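Local coordinates for protein triacylglycerol lipase (Clostridium botulinum, PDB 5AH1) that hydrolyses ester bonds, including those of synthetic polyesters, and is classed as a zinc-binding triacylglycerol lipase of the alpha/beta-hydrolase superfamily, at residues 85-90 / 251-256; 234-239 / 243-248; 267-272 / 289-294; 308-313 / 374-379. One frame throughout, in Å; residues are numbered along the deposited sequence. Where two conformers were deposited one is given.

In the fold
Helix 242-257 joins interactions 1 and 2, whose centres are about 14 Å apart. F86 CZ packs on I246 CD1 at 3.4 Å. Interaction 1 also borders the probable catalytic region, because F86 N makes a weak hydrogen bond to S182 OG in a GxSxG pattern. Interaction 3 lies beside interaction 1, where F89 packs on Y267, D268 and K270, and L253 on Y267. A salt bridge, K243 NZ to D293 OD1 at 3.0 Å, ties it to interaction 2. Its L271 side chain is about 9 Å from the zinc ion. Interactions 2 and 4 touch through two probable hydrogen bonds, T234 N to L308 O, 2.8 Å, and D238 OD2 to T310 OG1, 2.7 Å. Interaction 2 also binds a potassium ion.

Interaction 1. Residues 85-90 / 251-256; sequences GFMGFG and GVLGTI
L253 meets M87 and F89 with a single methyl, CD2. That methyl lies 4.1 Å from M87 CE and 4.0 Å from F89 CE2. The L253 side chain crosses those of M87 and F89 at about a right angle, and it meets the F89 ring obliquely. CG of L253 is anti to the backbone N (chi1 177°), which carries the branch out from the helix toward the loop. The M87 chain bends at both chi2 and chi3, so its CE methyl is folded round to L253. Nearer its root, M87 CG sits over the centre of the F86 ring, 4.1 Å above the plane. The contact is buried and apolar, with no hydrogen bond across it.

Residues G85 to G88 form a type II beta turn, closed by a weak bond from G88 N to G85 O. The turn follows strand 80-83. This loop commonly supplies an oxyanion-hole amide in alpha/beta-hydrolase lipases, and F86 N, weakly bonded to S182 OG, is consistent with that role. Helix 242-257 packs along the loop, with F250 and T249 also touching M87. Helix 304-308 flanks F86, and Y267 meets the F89 ring.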
loop_
_atom_site.group_PDB
_atom_site.type_symbol
_atom_site.label_atom_id
_atom_site.label_comp_id
_atom_site.label_asym_id
_atom_site.label_seq_id
_atom_site.Cartn_x
_atom_site.Cartn_y
_atom_site.Cartn_z
ATOM N N GLY A 85 1.619 1.605 2.596
ATOM C CA GLY A 85 2.324 1.390 1.343
ATOM C C GLY A 85 3.813 1.658 1.353
ATOM O O GLY A 85 4.518 1.433 2.335
ATOM N N PHE A 86 4.279 2.108 0.200
ATOM C CA PHE A 86 5.688 2.427 -0.032
ATOM C C PHE A 86 6.075 3.640 0.803
ATOM O O PHE A 86 5.335 4.632 0.830
ATOM C CB PHE A 86 5.843 2.709 -1.528
ATOM C CG PHE A 86 7.241 3.025 -1.987
ATOM C CD1 PHE A 86 8.249 2.086 -1.940
ATOM C CD2 PHE A 86 7.511 4.238 -2.559
ATOM C CE1 PHE A 86 9.504 2.375 -2.415
ATOM C CE2 PHE A 86 8.765 4.519 -3.031
ATOM C CZ PHE A 86 9.752 3.590 -2.952
ATOM N N MET A 87 7.193 3.540 1.516
ATOM C CA MET A 87 7.671 4.635 2.355
ATOM C C MET A 87 6.649 5.082 3.408
ATOM O O MET A 87 6.574 6.259 3.759
ATOM C CB MET A 87 8.211 5.796 1.501
ATOM C CG MET A 87 9.613 5.482 0.930
ATOM S SD MET A 87 10.879 5.473 2.230
ATOM C CE MET A 87 11.073 7.223 2.436
ATOM N N GLY A 88 5.885 4.115 3.928
ATOM C CA GLY A 88 5.082 4.308 5.125
ATOM C C GLY A 88 5.787 3.758 6.348
ATOM O O GLY A 88 6.606 2.840 6.230
ATOM N N PHE A 89 5.496 4.341 7.512
ATOM C CA PHE A 89 6.183 4.012 8.759
ATOM C C PHE A 89 5.198 3.685 9.875
ATOM O O PHE A 89 3.986 3.785 9.683
ATOM C CB PHE A 89 7.127 5.154 9.118
ATOM C CG PHE A 89 8.202 5.329 8.092
ATOM C CD1 PHE A 89 9.335 4.530 8.112
ATOM C CD2 PHE A 89 8.049 6.240 7.056
ATOM C CE1 PHE A 89 10.311 4.636 7.116
ATOM C CE2 PHE A 89 9.023 6.357 6.073
ATOM C CZ PHE A 89 10.159 5.555 6.105
ATOM N N GLY A 90 5.728 3.280 11.022
ATOM C CA GLY A 90 4.917 2.784 12.120
ATOM C C GLY A 90 4.411 3.853 13.053
ATOM O O GLY A 90 4.800 5.023 12.979
ATOM N N GLY A 251 12.279 13.132 -0.208
ATOM C CA GLY A 251 11.843 14.514 -0.323
ATOM C C GLY A 251 10.401 14.687 0.132
ATOM O O GLY A 251 10.098 15.582 0.916
ATOM N N VAL A 252 9.502 13.831 -0.356
ATOM C CA VAL A 252 8.106 13.891 0.059
ATOM C C VAL A 252 8.004 13.702 1.578
ATOM O O VAL A 252 7.276 14.424 2.262
ATOM C CB VAL A 252 7.241 12.843 -0.666
ATOM C CG1 VAL A 252 5.823 12.904 -0.148
ATOM C CG2 VAL A 252 7.249 13.085 -2.173
ATOM N N LEU A 253 8.739 12.732 2.113
ATOM C CA LEU A 253 8.747 12.518 3.559
ATOM C C LEU A 253 9.159 13.807 4.283
ATOM O O LEU A 253 8.563 14.177 5.293
ATOM C CB LEU A 253 9.667 11.344 3.916
ATOM C CG LEU A 253 9.849 11.034 5.407
ATOM C CD1 LEU A 253 8.528 10.710 6.092
ATOM C CD2 LEU A 253 10.817 9.876 5.575
ATOM N N GLY A 254 10.158 14.497 3.744
ATOM C CA GLY A 254 10.625 15.746 4.313
ATOM C C GLY A 254 9.573 16.843 4.348
ATOM O O GLY A 254 9.631 17.698 5.230
ATOM N N THR A 255 8.622 16.842 3.408
ATOM C CA THR A 255 7.565 17.855 3.425
ATOM C C THR A 255 6.659 17.643 4.627
ATOM O O THR A 255 5.944 18.552 5.034
ATOM C CB THR A 255 6.698 17.874 2.127
ATOM O OG1 THR A 255 5.881 16.696 2.037
ATOM C CG2 THR A 255 7.576 18.007 0.896
ATOM N N ILE A 256 6.696 16.436 5.186
ATOM C CA ILE A 256 5.922 16.100 6.372
ATOM C C ILE A 256 6.747 16.277 7.640
ATOM O O ILE A 256 6.278 16.874 8.603
ATOM C CB ILE A 256 5.395 14.653 6.293
ATOM C CG1 ILE A 256 4.495 14.493 5.068
ATOM C CG2 ILE A 256 4.652 14.272 7.562
ATOM C CD1 ILE A 256 3.356 15.476 4.995
#

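Interaction 2. Residues 234-239 / 243-248; sequences TTLSDL and KDLISY. With K (potassium ion), chain D.
L245 packs against L236 and S237 where two consecutive helices, 235-239 and 242-257, joined by a short turn, face each other. They follow strand 221-227 of the parallel sheet of this alpha/beta-hydrolase domain. The two methyls of L245 divide the work. CD1 meets L236 CD2 at 4.2 Å, and CD2 lies 3.9 Å from S237 CA, beside that residue's CB. L236 and L245 both have CG anti to the backbone N (chi1 -174° and 178°), which extends each side chain into the gap between the helices. The contact is buried and purely apolar. Y248, one turn beyond L245, has its hydroxyl bonded to I355 O, and both Y248 and L236 touch T359 of helix 357-363.

Polar groups around this packing hold the short helix in place. S237 OG is hydrogen-bonded to T305 O. D238 OD2 forms a salt bridge with R368 NH1. A potassium ion is bound by the backbone oxygens S237 O at 2.8 Å and D238 O at 2.7 Å. M240 O completes the set of protein ligands, so the turn between the helices is itself part of the metal site. T234 is the N-cap of helix 235-239, and its OG1 is also bonded to V386 O. The capping bond runs from L236 N to T234 OG1, 3.1 Å long with an angle of 156° at the hydrogen.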
loop_
_atom_site.group_PDB
_atom_site.type_symbol
_atom_site.label_atom_id
_atom_site.label_comp_id
_atom_site.label_asym_id
_atom_site.label_seq_id
_atom_site.Cartn_x
_atom_site.Cartn_y
_atom_site.Cartn_z
ATOM N N THR A 234 2.720 0.992 -11.268
ATOM C CA THR A 234 2.626 2.387 -11.600
ATOM C C THR A 234 3.746 2.748 -12.553
ATOM O O THR A 234 4.903 2.385 -12.349
ATOM C CB THR A 234 2.694 3.299 -10.357
ATOM O OG1 THR A 234 2.855 4.631 -10.824
ATOM C CG2 THR A 234 3.838 2.924 -9.394
ATOM N N THR A 235 3.397 3.504 -13.589
ATOM C CA THR A 235 4.407 3.931 -14.548
ATOM C C THR A 235 5.357 4.973 -13.966
ATOM O O THR A 235 6.382 5.254 -14.563
ATOM C CB THR A 235 3.804 4.418 -15.871
ATOM O OG1 THR A 235 3.030 5.600 -15.661
ATOM C CG2 THR A 235 2.974 3.326 -16.535
ATOM N N LEU A 236 5.068 5.474 -12.770
ATOM C CA LEU A 236 6.040 6.313 -12.070
ATOM C C LEU A 236 7.321 5.529 -11.804
ATOM O O LEU A 236 8.434 6.055 -11.952
ATOM C CB LEU A 236 5.476 6.875 -10.767
ATOM C CG LEU A 236 6.378 7.884 -10.046
ATOM C CD1 LEU A 236 6.689 9.086 -10.926
ATOM C CD2 LEU A 236 5.724 8.311 -8.760
ATOM N N SER A 237 7.195 4.256 -11.438
ATOM C CA SER A 237 8.387 3.441 -11.308
ATOM C C SER A 237 9.012 3.179 -12.680
ATOM O O SER A 237 10.229 3.311 -12.843
ATOM C CB SER A 237 8.130 2.128 -10.583
ATOM O OG SER A 237 9.342 1.394 -10.591
ATOM N N ASP A 238 8.207 2.799 -13.667
ATOM C CA ASP A 238 8.737 2.500 -14.992
ATOM C C ASP A 238 9.614 3.641 -15.533
ATOM O O ASP A 238 10.679 3.408 -16.092
ATOM C CB ASP A 238 7.615 2.277 -15.996
ATOM C CG ASP A 238 6.737 1.076 -15.687
ATOM O OD1 ASP A 238 6.897 0.409 -14.665
ATOM O OD2 ASP A 238 5.822 0.822 -16.492
ATOM N N LEU A 239 9.158 4.877 -15.356
ATOM C CA LEU A 239 9.750 6.013 -16.032
ATOM C C LEU A 239 10.989 6.586 -15.312
ATOM O O LEU A 239 11.756 7.328 -15.928
ATOM C CB LEU A 239 8.710 7.113 -16.308
ATOM C CG LEU A 239 8.123 7.917 -15.146
ATOM C CD1 LEU A 239 8.994 9.110 -14.777
ATOM C CD2 LEU A 239 6.743 8.385 -15.521
ATOM N N LYS A 243 16.902 4.742 -7.935
ATOM C CA LYS A 243 17.511 5.587 -6.915
ATOM C C LYS A 243 16.817 6.937 -6.861
ATOM O O LYS A 243 16.661 7.528 -5.785
ATOM C CB LYS A 243 19.015 5.769 -7.193
ATOM C CG LYS A 243 19.726 6.592 -6.141
ATOM C CD LYS A 243 21.210 6.727 -6.460
ATOM C CE LYS A 243 21.937 7.487 -5.362
ATOM N NZ LYS A 243 23.342 7.793 -5.719
ATOM N N ASP A 244 16.431 7.447 -8.026
ATOM C CA ASP A 244 15.779 8.749 -8.081
ATOM C C ASP A 244 14.376 8.686 -7.486
ATOM O O ASP A 244 13.952 9.624 -6.831
ATOM C CB ASP A 244 15.726 9.271 -9.509
ATOM C CG ASP A 244 17.100 9.648 -10.047
ATOM O OD1 ASP A 244 18.068 9.748 -9.253
ATOM O OD2 ASP A 244 17.205 9.863 -11.265
ATOM N N LEU A 245 13.660 7.587 -7.724
ATOM C CA LEU A 245 12.335 7.419 -7.140
ATOM C C LEU A 245 12.446 7.392 -5.619
ATOM O O LEU A 245 11.699 8.075 -4.922
ATOM C CB LEU A 245 11.669 6.149 -7.666
ATOM C CG LEU A 245 10.287 5.826 -7.093
ATOM C CD1 LEU A 245 9.348 7.019 -7.137
ATOM C CD2 LEU A 245 9.661 4.661 -7.841
ATOM N N ILE A 246 13.394 6.626 -5.090
ATOM C CA ILE A 246 13.569 6.595 -3.643
ATOM C C ILE A 246 13.952 7.982 -3.103
ATOM O O ILE A 246 13.408 8.443 -2.103
ATOM C CB ILE A 246 14.629 5.550 -3.215
ATOM C CG1 ILE A 246 14.226 4.134 -3.636
ATOM C CG2 ILE A 246 14.848 5.602 -1.707
ATOM C CD1 ILE A 246 13.101 3.559 -2.836
ATOM N N SER A 247 14.874 8.660 -3.774
ATOM C CA SER A 247 15.324 9.972 -3.327
ATOM C C SER A 247 14.156 10.971 -3.329
ATOM O O SER A 247 13.961 11.718 -2.368
ATOM C CB SER A 247 16.482 10.450 -4.200
ATOM O OG SER A 247 17.055 11.615 -3.653
ATOM N N TYR A 248 13.372 10.971 -4.400
ATOM C CA TYR A 248 12.159 11.772 -4.453
ATOM C C TYR A 248 11.240 11.505 -3.254
ATOM O O TYR A 248 10.724 12.441 -2.642
ATOM C CB TYR A 248 11.395 11.503 -5.754
ATOM C CG TYR A 248 9.993 12.056 -5.724
ATOM C CD1 TYR A 248 9.758 13.414 -5.854
ATOM C CD2 TYR A 248 8.905 11.215 -5.552
ATOM C CE1 TYR A 248 8.475 13.931 -5.806
ATOM C CE2 TYR A 248 7.617 11.716 -5.500
ATOM C CZ TYR A 248 7.408 13.077 -5.635
ATOM O OH TYR A 248 6.110 13.562 -5.584
HETATM K K K D . 12.456 2.501 -14.281
#

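Interaction 3. Residues 267-272 / 289-294; sequences YDLKLD and ERVLDS
L269 and L271 close on V291 in a buried, purely apolar contact between the loop after helix 242-257 and the last turn of helix 284-292. One methyl of the valine takes both leucines. V291 CG1 lies 3.8 Å from L269 CD1 and 3.8 Å from L271 CD1. L269 CD1 also comes within 4.1 Å of V291 CG2, so it sits against the fork of the valine. In V291 the CG1 methyl is anti to the backbone N (chi1 172°) and points at the ends of both leucines. Each leucine approaches the valine at a slant.

The loop, part of the alpha/beta-hydrolase domain, contains an Asx turn. D268 OD1 accepts from K270 N at 2.8 Å, and the donor stands well above the carboxylate plane, 47° out of it. K270 has positive phi, and its long side chain curls back so that NZ is bonded to D268 O at 2.9 Å. NZ also forms a salt bridge with E93. D268 OD2 and D272 OD1 both pair with R161 NH2.

On the helix side, V291 O accepts from S294 N and from W297 NE1. L292 turns to helix 242-257 and packs on I246 and F250, while L269 touches F250 and I288. L271 reaches S126 and L276.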
loop_
_atom_site.group_PDB
_atom_site.type_symbol
_atom_site.label_atom_id
_atom_site.label_comp_id
_atom_site.label_asym_id
_atom_site.label_seq_id
_atom_site.Cartn_x
_atom_site.Cartn_y
_atom_site.Cartn_z
ATOM N N TYR A 267 12.815 7.453 11.896
ATOM C CA TYR A 267 12.289 6.400 11.032
ATOM C C TYR A 267 13.394 5.410 10.672
ATOM O O TYR A 267 14.571 5.738 10.699
ATOM C CB TYR A 267 11.624 6.977 9.771
ATOM C CG TYR A 267 12.530 7.809 8.912
ATOM C CD1 TYR A 267 12.743 9.154 9.194
ATOM C CD2 TYR A 267 13.195 7.254 7.835
ATOM C CE1 TYR A 267 13.579 9.923 8.418
ATOM C CE2 TYR A 267 14.027 8.009 7.053
ATOM C CZ TYR A 267 14.232 9.339 7.349
ATOM O OH TYR A 267 15.081 10.062 6.548
ATOM N N ASP A 268 12.982 4.194 10.344
ATOM C CA ASP A 268 13.869 3.053 10.121
ATOM C C ASP A 268 13.419 2.435 8.802
ATOM O O ASP A 268 12.228 2.199 8.602
ATOM C CB ASP A 268 13.683 2.098 11.313
ATOM C CG ASP A 268 14.480 0.792 11.220
ATOM O OD1 ASP A 268 15.127 0.487 10.194
ATOM O OD2 ASP A 268 14.442 0.048 12.235
ATOM N N LEU A 269 14.347 2.226 7.878
ATOM C CA LEU A 269 14.013 1.646 6.567
ATOM C C LEU A 269 13.883 0.125 6.601
ATOM O O LEU A 269 13.419 -0.475 5.636
ATOM C CB LEU A 269 15.024 2.055 5.506
ATOM C CG LEU A 269 15.143 3.561 5.297
ATOM C CD1 LEU A 269 16.305 3.873 4.370
ATOM C CD2 LEU A 269 13.845 4.153 4.764
ATOM N N LYS A 270 14.271 -0.494 7.713
ATOM C CA LYS A 270 13.972 -1.904 7.981
ATOM C C LYS A 270 14.534 -2.854 6.924
ATOM O O LYS A 270 13.928 -3.879 6.614
ATOM C CB LYS A 270 12.459 -2.104 8.164
ATOM C CG LYS A 270 11.838 -1.065 9.093
ATOM C CD LYS A 270 10.369 -1.330 9.465
ATOM C CE LYS A 270 9.849 -0.249 10.394
ATOM N NZ LYS A 270 9.761 1.079 9.763
ATOM N N LEU A 271 15.741 -2.556 6.441
ATOM C CA LEU A 271 16.420 -3.391 5.451
ATOM C C LEU A 271 17.413 -4.358 6.115
ATOM O O LEU A 271 18.442 -4.691 5.535
ATOM C CB LEU A 271 17.097 -2.496 4.400
ATOM C CG LEU A 271 16.079 -1.772 3.503
ATOM C CD1 LEU A 271 16.739 -0.633 2.760
ATOM C CD2 LEU A 271 15.389 -2.721 2.533
ATOM N N ASP A 272 17.068 -4.814 7.311
ATOM C CA ASP A 272 17.872 -5.755 8.083
ATOM C C ASP A 272 18.298 -6.969 7.255
ATOM O O ASP A 272 19.430 -7.446 7.375
ATOM C CB ASP A 272 17.092 -6.278 9.297
ATOM C CG ASP A 272 16.582 -5.185 10.215
ATOM O OD1 ASP A 272 16.147 -4.120 9.737
ATOM O OD2 ASP A 272 16.592 -5.428 11.438
ATOM N N GLU A 289 22.247 8.115 3.143
ATOM C CA GLU A 289 23.124 8.194 1.983
ATOM C C GLU A 289 23.637 6.804 1.607
ATOM O O GLU A 289 23.717 6.450 0.425
ATOM C CB GLU A 289 24.287 9.147 2.272
ATOM C CG GLU A 289 25.174 9.428 1.073
ATOM C CD GLU A 289 26.018 10.674 1.254
ATOM O OE1 GLU A 289 26.172 11.140 2.406
ATOM O OE2 GLU A 289 26.528 11.193 0.234
ATOM N N ARG A 290 23.994 6.018 2.616
ATOM C CA ARG A 290 24.509 4.681 2.381
ATOM C C ARG A 290 23.447 3.778 1.741
ATOM O O ARG A 290 23.739 3.056 0.783
ATOM C CB ARG A 290 25.047 4.094 3.687
ATOM C CG ARG A 290 25.797 2.800 3.519
ATOM C CD ARG A 290 26.565 2.450 4.783
ATOM N NE ARG A 290 25.724 2.416 5.972
ATOM C CZ ARG A 290 25.011 1.360 6.370
ATOM N NH1 ARG A 290 25.013 0.225 5.675
ATOM N NH2 ARG A 290 24.288 1.440 7.480
ATOM N N VAL A 291 22.213 3.848 2.232
ATOM C CA VAL A 291 21.128 3.084 1.631
ATOM C C VAL A 291 20.851 3.555 0.196
ATOM O O VAL A 291 20.702 2.735 -0.709
ATOM C CB VAL A 291 19.861 3.148 2.499
ATOM C CG1 VAL A 291 18.684 2.514 1.793
ATOM C CG2 VAL A 291 20.110 2.443 3.827
ATOM N N LEU A 292 20.800 4.867 -0.025
ATOM C CA LEU A 292 20.594 5.382 -1.383
ATOM C C LEU A 292 21.654 4.937 -2.373
ATOM O O LEU A 292 21.350 4.705 -3.549
ATOM C CB LEU A 292 20.526 6.905 -1.378
ATOM C CG LEU A 292 19.209 7.461 -0.857
ATOM C CD1 LEU A 292 19.324 8.960 -0.690
ATOM C CD2 LEU A 292 18.049 7.118 -1.809
ATOM N N ASP A 293 22.888 4.815 -1.898
ATOM C CA ASP A 293 24.017 4.446 -2.748
ATOM C C ASP A 293 24.194 2.939 -2.883
ATOM O O ASP A 293 25.099 2.478 -3.582
ATOM C CB ASP A 293 25.314 5.034 -2.188
ATOM C CG ASP A 293 25.419 6.528 -2.391
ATOM O OD1 ASP A 293 24.539 7.122 -3.049
ATOM O OD2 ASP A 293 26.401 7.112 -1.894
ATOM N N SER A 294 23.331 2.168 -2.230
ATOM C CA SER A 294 23.421 0.708 -2.283
ATOM C C SER A 294 23.194 0.164 -3.682
ATOM O O SER A 294 22.402 0.712 -4.452
ATOM C CB SER A 294 22.374 0.094 -1.349
ATOM O OG SER A 294 22.352 -1.329 -1.449
#

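Interaction 4. Residues 308-313 / 374-379; sequences LSTEGA and PIIDKK
T310, at the start of helix 310-317, packs against P374 and I376 of the loop that precedes strand 403-405. Van der Waals packing occurs at two places. T310 CG2 reaches I376 CD1 at 4.2 Å. The P374 ring lies alongside the threonine, its CG methylene 3.9 Å from the hydroxyl oxygen T310 OG1, and the two side chains run past each other in opposite directions. P374 CD also comes within 4.3 Å of E311 N. No hydrogen bond crosses between the segments.

Hydrogen bonds lie within each segment or run to outside residues. T310 OG1 sits between the backbone N and the carbonyl carbon (chi1 60°). In that position it is hydrogen-bonded to D238 OD2 and R368 NH2. R368 NH2 also binds P374 O, so the arginine ties both partners of the contact together. S309 is the N-cap of the helix, and its OG accepts from G312 N at 3.1 Å, with an angle of 155° at the hydrogen. The same OG is bonded to Y306 O. In the other segment D377 OD1 accepts from K379 N at 3.2 Å, an Asx turn.

The contact joins the loop after helix 357-363 to the first turn of helix 310-317. Helix 235-239 lies alongside, with T235 touching both T310 and I376. L308 faces the other way, onto M183 and Q186 of helix 183-197.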
loop_
_atom_site.group_PDB
_atom_site.type_symbol
_atom_site.label_atom_id
_atom_site.label_comp_id
_atom_site.label_asym_id
_atom_site.label_seq_id
_atom_site.Cartn_x
_atom_site.Cartn_y
_atom_site.Cartn_z
ATOM N N LEU A 308 6.716 -2.444 -7.801
ATOM C CA LEU A 308 5.847 -1.324 -8.157
ATOM C C LEU A 308 5.755 -1.050 -9.642
ATOM O O LEU A 308 4.815 -0.391 -10.081
ATOM C CB LEU A 308 6.310 -0.049 -7.457
ATOM C CG LEU A 308 6.103 -0.035 -5.938
ATOM C CD1 LEU A 308 6.864 1.111 -5.307
ATOM C CD2 LEU A 308 4.620 0.051 -5.566
ATOM N N SER A 309 6.751 -1.508 -10.402
ATOM C CA SER A 309 6.755 -1.279 -11.842
ATOM C C SER A 309 5.661 -2.112 -12.496
ATOM O O SER A 309 5.189 -3.099 -11.918
ATOM C CB SER A 309 8.111 -1.641 -12.451
ATOM O OG SER A 309 8.339 -3.040 -12.497
ATOM N N THR A 310 5.255 -1.753 -13.709
ATOM C CA THR A 310 4.198 -2.522 -14.358
ATOM C C THR A 310 4.658 -3.952 -14.654
ATOM O O THR A 310 3.883 -4.891 -14.481
ATOM C CB THR A 310 3.663 -1.811 -15.607
ATOM O OG1 THR A 310 4.711 -1.612 -16.557
ATOM C CG2 THR A 310 3.037 -0.454 -15.216
ATOM N N GLU A 311 5.905 -4.131 -15.089
ATOM C CA GLU A 311 6.436 -5.476 -15.271
ATOM C C GLU A 311 6.384 -6.298 -13.970
ATOM O O GLU A 311 6.025 -7.485 -13.975
ATOM C CB GLU A 311 7.880 -5.383 -15.761
ATOM C CG GLU A 311 8.566 -6.726 -16.038
ATOM C CD GLU A 311 10.063 -6.581 -16.314
ATOM O OE1 GLU A 311 10.677 -5.651 -15.741
ATOM O OE2 GLU A 311 10.617 -7.386 -17.101
ATOM N N GLY A 312 6.812 -5.695 -12.868
ATOM C CA GLY A 312 6.896 -6.409 -11.610
ATOM C C GLY A 312 5.526 -6.712 -11.023
ATOM O O GLY A 312 5.320 -7.777 -10.447
ATOM N N ALA A 313 4.597 -5.783 -11.184
ATOM C CA ALA A 313 3.228 -5.989 -10.707
ATOM C C ALA A 313 2.568 -7.093 -11.541
ATOM O O ALA A 313 1.848 -7.939 -11.000
ATOM C CB ALA A 313 2.452 -4.702 -10.801
ATOM N N PRO A 374 4.439 -4.529 -20.593
ATOM C CA PRO A 374 3.048 -4.116 -20.808
ATOM C C PRO A 374 2.963 -2.868 -21.693
ATOM O O PRO A 374 3.764 -1.950 -21.542
ATOM C CB PRO A 374 2.563 -3.817 -19.384
ATOM C CG PRO A 374 3.372 -4.744 -18.547
ATOM C CD PRO A 374 4.724 -4.786 -19.172
ATOM N N ILE A 375 2.003 -2.833 -22.603
ATOM C CA ILE A 375 1.830 -1.681 -23.469
ATOM C C ILE A 375 1.090 -0.594 -22.705
ATOM O O ILE A 375 -0.007 -0.808 -22.225
ATOM C CB ILE A 375 1.108 -2.087 -24.760
ATOM C CG1 ILE A 375 2.020 -3.015 -25.576
ATOM C CG2 ILE A 375 0.757 -0.859 -25.586
ATOM C CD1 ILE A 375 1.322 -3.791 -26.668
ATOM N N ILE A 376 1.709 0.578 -22.603
ATOM C CA ILE A 376 1.185 1.722 -21.857
ATOM C C ILE A 376 0.706 2.742 -22.878
ATOM O O ILE A 376 1.495 3.230 -23.697
ATOM C CB ILE A 376 2.255 2.362 -20.955
ATOM C CG1 ILE A 376 2.920 1.313 -20.050
ATOM C CG2 ILE A 376 1.662 3.497 -20.135
ATOM C CD1 ILE A 376 1.970 0.534 -19.167
ATOM N N ASP A 377 -0.594 3.014 -22.849
ATOM C CA ASP A 377 -1.232 3.945 -23.763
ATOM C C ASP A 377 -2.009 4.997 -22.976
ATOM O O ASP A 377 -1.863 5.108 -21.755
ATOM C CB ASP A 377 -2.138 3.208 -24.776
ATOM C CG ASP A 377 -3.339 2.508 -24.135
ATOM O OD1 ASP A 377 -3.563 2.617 -22.916
ATOM O OD2 ASP A 377 -4.087 1.845 -24.886
ATOM N N LYS A 378 -2.816 5.778 -23.689
ATOM C CA LYS A 378 -3.468 6.933 -23.092
ATOM C C LYS A 378 -4.404 6.581 -21.926
ATOM O O LYS A 378 -4.655 7.419 -21.073
ATOM C CB LYS A 378 -4.222 7.724 -24.158
ATOM C CG LYS A 378 -5.425 6.984 -24.710
ATOM C CD LYS A 378 -6.099 7.720 -25.850
ATOM C CE LYS A 378 -7.243 6.870 -26.408
ATOM N NZ LYS A 378 -7.955 7.481 -27.562
ATOM N N LYS A 379 -4.902 5.348 -21.880
ATOM C CA LYS A 379 -5.771 4.944 -20.779
ATOM C C LYS A 379 -5.004 4.984 -19.454
ATOM O O LYS A 379 -5.609 5.052 -18.385
ATOM C CB LYS A 379 -6.322 3.536 -21.001
ATOM C CG LYS A 379 -6.943 3.265 -22.369
ATOM C CD LYS A 379 -7.362 1.788 -22.582
ATOM C CE LYS A 379 -6.635 0.734 -21.698
ATOM N NZ LYS A 379 -5.186 0.473 -21.993
#